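Local coordinates for protein GCN5-related N-acetyltransferase (Brucella melitensis biovar Abortus 2308, PDB 3TCV) that probably transfers an acetyl group from acetyl-coenzyme A to an amine, perhaps the N-terminal serine or alanine of a protein, at residues A143-Q148 with Q221-P226; L99-I104 with F149-Y154. One frame throughout, in Å; residues are numbered along the deposited sequence.

Interaction 1 (A143-Q148 with Q221-P226); sequences AATEAQ and QAWLAP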
# COMPACT_ATOMS: atom_id res chain seq x y z
N ALA B 143 12.29 15.91 -21.87
CA ALA B 143 11.93 16.60 -20.63
C ALA B 143 11.14 15.70 -19.66
O ALA B 143 11.38 15.75 -18.46
CB ALA B 143 11.14 17.89 -20.92
N ALA B 144 10.19 14.93 -20.19
CA ALA B 144 9.36 14.03 -19.35
C ALA B 144 10.21 12.92 -18.74
O ALA B 144 10.09 12.64 -17.54
CB ALA B 144 8.22 13.41 -20.16
N THR B 145 11.10 12.33 -19.54
CA THR B 145 11.99 11.31 -19.01
C THR B 145 12.91 11.92 -17.95
O THR B 145 13.13 11.33 -16.90
CB THR B 145 12.81 10.62 -20.13
OG1 THR B 145 11.93 9.81 -20.93
CG2 THR B 145 13.98 9.77 -19.56
N GLU B 146 13.44 13.12 -18.21
CA GLU B 146 14.33 13.76 -17.23
C GLU B 146 13.59 14.19 -15.94
O GLU B 146 14.20 14.15 -14.87
CB GLU B 146 15.10 14.94 -17.85
CG GLU B 146 16.21 15.45 -16.96
CD GLU B 146 16.99 16.58 -17.62
OE1 GLU B 146 16.37 17.49 -18.20
OE2 GLU B 146 18.24 16.56 -17.54
N ALA B 147 12.30 14.54 -16.03
CA ALA B 147 11.49 14.84 -14.85
C ALA B 147 11.45 13.64 -13.89
O ALA B 147 11.58 13.79 -12.66
CB ALA B 147 10.09 15.23 -15.24
N GLN B 148 11.27 12.46 -14.47
CA GLN B 148 11.26 11.20 -13.71
C GLN B 148 12.66 10.95 -13.12
O GLN B 148 12.80 10.67 -11.90
CB GLN B 148 10.82 10.05 -14.64
CG GLN B 148 10.29 8.80 -13.99
CD GLN B 148 11.24 8.14 -13.01
OE1 GLN B 148 11.04 8.25 -11.83
NE2 GLN B 148 12.23 7.42 -13.49
N GLN B 221 21.43 8.34 -18.22
CA GLN B 221 22.44 9.36 -18.52
C GLN B 221 22.85 9.24 -19.98
O GLN B 221 23.02 10.24 -20.66
CB GLN B 221 23.66 9.23 -17.61
CG GLN B 221 23.48 9.91 -16.26
CD GLN B 221 24.63 9.65 -15.29
OE1 GLN B 221 25.27 8.60 -15.32
NE2 GLN B 221 24.85 10.60 -14.39
N ALA B 222 22.99 8.02 -20.47
CA ALA B 222 23.36 7.79 -21.86
C ALA B 222 22.25 8.28 -22.80
O ALA B 222 22.52 8.95 -23.79
CB ALA B 222 23.66 6.32 -22.10
N TRP B 223 21.00 7.97 -22.45
CA TRP B 223 19.85 8.35 -23.27
C TRP B 223 19.61 9.84 -23.31
O TRP B 223 19.24 10.38 -24.36
CB TRP B 223 18.57 7.62 -22.79
CG TRP B 223 17.42 7.87 -23.73
CD1 TRP B 223 17.14 7.22 -24.92
CD2 TRP B 223 16.41 8.93 -23.64
NE1 TRP B 223 16.06 7.77 -25.54
CE2 TRP B 223 15.57 8.78 -24.82
CE3 TRP B 223 16.11 9.92 -22.72
CZ2 TRP B 223 14.48 9.60 -25.05
CZ3 TRP B 223 15.03 10.75 -22.98
CH2 TRP B 223 14.23 10.59 -24.11
N LEU B 224 19.83 10.52 -22.18
CA LEU B 224 19.61 11.95 -22.07
C LEU B 224 20.74 12.78 -22.69
O LEU B 224 20.56 13.95 -22.93
CB LEU B 224 19.47 12.36 -20.61
CG LEU B 224 18.17 11.90 -19.93
CD1 LEU B 224 18.29 12.10 -18.44
CD2 LEU B 224 16.94 12.64 -20.43
N ALA B 225 21.88 12.16 -22.95
CA ALA B 225 23.02 12.88 -23.50
C ALA B 225 22.65 13.54 -24.83
O ALA B 225 21.93 12.95 -25.65
CB ALA B 225 24.20 11.93 -23.69
N PRO B 226 23.14 14.78 -25.07
CA PRO B 226 22.82 15.44 -26.34
C PRO B 226 23.30 14.64 -27.55
O PRO B 226 22.65 14.67 -28.59
CB PRO B 226 23.54 16.81 -26.21
CG PRO B 226 24.71 16.50 -25.31
CD PRO B 226 24.11 15.55 -24.28

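Interaction 2 (L99-I104 with F149-Y154); sequences LFFAVI and FLFMQY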
# COMPACT_ATOMS: atom_id res chain seq x y z
N LEU B 99 4.04 15.63 -2.07
CA LEU B 99 4.88 16.81 -2.19
C LEU B 99 4.99 17.15 -3.67
O LEU B 99 5.71 16.48 -4.43
CB LEU B 99 6.26 16.56 -1.60
CG LEU B 99 7.19 17.77 -1.44
CD1 LEU B 99 6.63 18.81 -0.47
CD2 LEU B 99 8.57 17.32 -0.97
N PHE B 100 4.32 18.23 -4.06
CA PHE B 100 4.19 18.59 -5.47
C PHE B 100 5.29 19.47 -5.98
O PHE B 100 5.76 20.38 -5.28
CB PHE B 100 2.84 19.27 -5.74
CG PHE B 100 1.69 18.32 -5.83
CD1 PHE B 100 1.32 17.77 -7.06
CD2 PHE B 100 0.96 17.98 -4.71
CE1 PHE B 100 0.25 16.91 -7.16
CE2 PHE B 100 -0.11 17.11 -4.80
CZ PHE B 100 -0.47 16.57 -6.03
N PHE B 101 5.64 19.22 -7.24
CA PHE B 101 6.57 20.02 -8.01
C PHE B 101 5.97 20.40 -9.35
O PHE B 101 5.37 19.55 -10.04
CB PHE B 101 7.87 19.24 -8.27
CG PHE B 101 8.65 18.99 -7.02
CD1 PHE B 101 9.80 19.74 -6.75
CD2 PHE B 101 8.23 18.05 -6.08
CE1 PHE B 101 10.50 19.56 -5.56
CE2 PHE B 101 8.94 17.87 -4.89
CZ PHE B 101 10.07 18.62 -4.64
N ALA B 102 6.16 21.65 -9.75
CA ALA B 102 5.87 22.05 -11.11
C ALA B 102 6.99 21.54 -11.98
O ALA B 102 8.17 21.58 -11.58
CB ALA B 102 5.77 23.57 -11.24
N VAL B 103 6.63 21.09 -13.18
CA VAL B 103 7.59 20.59 -14.16
C VAL B 103 7.68 21.65 -15.26
O VAL B 103 6.71 21.87 -16.00
CB VAL B 103 7.16 19.23 -14.77
CG1 VAL B 103 8.23 18.69 -15.71
CG2 VAL B 103 6.86 18.21 -13.67
N ILE B 104 8.83 22.31 -15.34
CA ILE B 104 9.04 23.42 -16.26
C ILE B 104 9.84 22.98 -17.49
O ILE B 104 10.94 22.49 -17.38
CB ILE B 104 9.76 24.60 -15.57
CG1 ILE B 104 8.85 25.24 -14.51
CG2 ILE B 104 10.13 25.67 -16.58
CD1 ILE B 104 9.37 25.21 -13.09
N PHE B 149 13.68 11.07 -13.99
CA PHE B 149 15.07 10.84 -13.63
C PHE B 149 15.50 11.68 -12.44
O PHE B 149 16.16 11.18 -11.53
CB PHE B 149 16.02 11.16 -14.80
CG PHE B 149 17.48 10.94 -14.47
CD1 PHE B 149 17.98 9.65 -14.30
CD2 PHE B 149 18.34 12.01 -14.29
CE1 PHE B 149 19.32 9.45 -13.98
CE2 PHE B 149 19.68 11.82 -13.97
CZ PHE B 149 20.17 10.54 -13.82
N LEU B 150 15.17 12.97 -12.47
CA LEU B 150 15.59 13.85 -11.39
C LEU B 150 15.04 13.43 -10.02
O LEU B 150 15.73 13.52 -9.02
CB LEU B 150 15.25 15.30 -11.71
CG LEU B 150 16.06 15.97 -12.83
CD1 LEU B 150 15.39 17.29 -13.21
CD2 LEU B 150 17.54 16.16 -12.46
N PHE B 151 13.79 12.97 -9.96
CA PHE B 151 13.25 12.43 -8.73
C PHE B 151 13.97 11.14 -8.33
O PHE B 151 14.31 10.96 -7.15
CB PHE B 151 11.76 12.11 -8.90
CG PHE B 151 10.80 13.21 -8.49
CD1 PHE B 151 11.22 14.52 -8.22
CD2 PHE B 151 9.43 12.94 -8.44
CE1 PHE B 151 10.29 15.49 -7.85
CE2 PHE B 151 8.51 13.91 -8.07
CZ PHE B 151 8.95 15.19 -7.79
N MET B 152 14.20 10.25 -9.29
CA MET B 152 14.79 8.94 -8.99
C MET B 152 16.20 9.13 -8.43
O MET B 152 16.61 8.50 -7.44
CB MET B 152 14.82 8.06 -10.22
CG MET B 152 15.13 6.60 -9.88
SD MET B 152 14.53 5.43 -11.09
CE MET B 152 15.56 5.83 -12.46
N GLN B 153 16.93 10.04 -9.06
CA GLN B 153 18.29 10.36 -8.63
C GLN B 153 18.33 10.92 -7.21
O GLN B 153 19.19 10.55 -6.41
CB GLN B 153 18.88 11.39 -9.58
CG GLN B 153 20.34 11.66 -9.32
CD GLN B 153 20.97 12.45 -10.43
OE1 GLN B 153 21.93 12.00 -11.07
NE2 GLN B 153 20.41 13.63 -10.70
N TYR B 154 17.39 11.81 -6.92
CA TYR B 154 17.30 12.45 -5.60
C TYR B 154 17.00 11.43 -4.52
O TYR B 154 17.65 11.40 -3.47
CB TYR B 154 16.23 13.52 -5.65
CG TYR B 154 15.94 14.20 -4.34
CD1 TYR B 154 16.93 14.89 -3.64
CD2 TYR B 154 14.64 14.19 -3.82
CE1 TYR B 154 16.63 15.54 -2.44
CE2 TYR B 154 14.34 14.83 -2.63
CZ TYR B 154 15.33 15.50 -1.95
OH TYR B 154 14.97 16.12 -0.77

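Interaction 1 (A143-Q148 with Q221-P226)
The backbones of E146 and L224 come nearest each other here, their CA atoms 7.4 Å apart, where two helices of the GCN5-related N-acetyltransferase (GNAT) fold meet: helix 142-158, which follows strand 126-134, and helix 213-224, which follows strand 199-209 in the chain. The example illustrates how a small interface can form without a hydrogen bond across it while the polar ends of T145, E146 and W223 find their hydrogen-bond partners outside the two segments. T145 meets both W223 and L224. The indole of W223 reaches toward the other helix, its chi1 of -173° setting CG opposite the backbone N, and presents its six-membered ring obliquely to the threonine. T145 CB lies 3.6 Å from W223 CZ3, and T145 CG2 follows at 3.7 Å from the same carbon. R181 ties this pair together, giving NH1 to T145 OG1 and making a cation-pi contact with W223, whose NE1 is hydrogen-bonded to Q235.

E146 splits its roles along its length. Its extended chain takes the buried carboxylate on to the backbone N-H groups of R42 and Y43, one for each oxygen, while Y43 OH reaches L224 O and so spans both helices. What remains for the leucine is aliphatic: L224 CD2 sits 4.2 Å from T145 CG2 and, closer still, 3.9 Å from E146 CB.

Interaction 2 (L99-I104 with F149-Y154)
F101 and F151 meet through different first torsions: F101 points toward the helix, with CG opposite its carbonyl carbon (chi1 -67°), whereas F151 is turned away from the usual staggered positions (chi1 -92°). The side chain of F151 does not leave the helix toward the strand, yet the far end of its ring reaches it. The result is a worked case of an offset edge-to-face pair, with ring planes at 79° and centroids 5.2 Å apart. Two atoms of the F151 rim do the touching. F151 CZ comes within 3.4 Å of F101 CD2, a snug approach, and F151 CE1 lies over one face of F101, 3.7 Å from F101 CD2 and displaced from the middle of the ring toward its rim. Seen from the other partner, F101 CG lies in the plane of the F151 ring, at its edge.

Neighbouring strands complete the buried setting. F151 also packs on L46 of strand 44-48 and on Q115 and L117 of strand 110-121, while the F101 backbone is hydrogen-bonded to Q115. One helical phenylalanine is thus fitted over three adjacent strands. This aromatic edge-to-face pair joins helix 142-158 to a face of the central sheet, the alpha-on-beta layering of the GNAT fold.

Both interactions draw on helix 142-158, whose successive segments 143-148 and 149-154 supply one contact each: interaction 1 with a second helix, 213-224, and interaction 2 with the sheet, through strand 99-105. Their centres lie about 13 Å apart. Along the chain the segments alternate, strand first, then the two helical segments, then 221-226, so that each contact closes a loop overlapping the other. They also touch directly: A147 CB packs on V103 CG1 at 4.0 Å, and L224 CD1 on F149 CD2 at 4.2 Å. The shared helix is thus packed between the sheet of the acetyltransferase domain and helix 213-224.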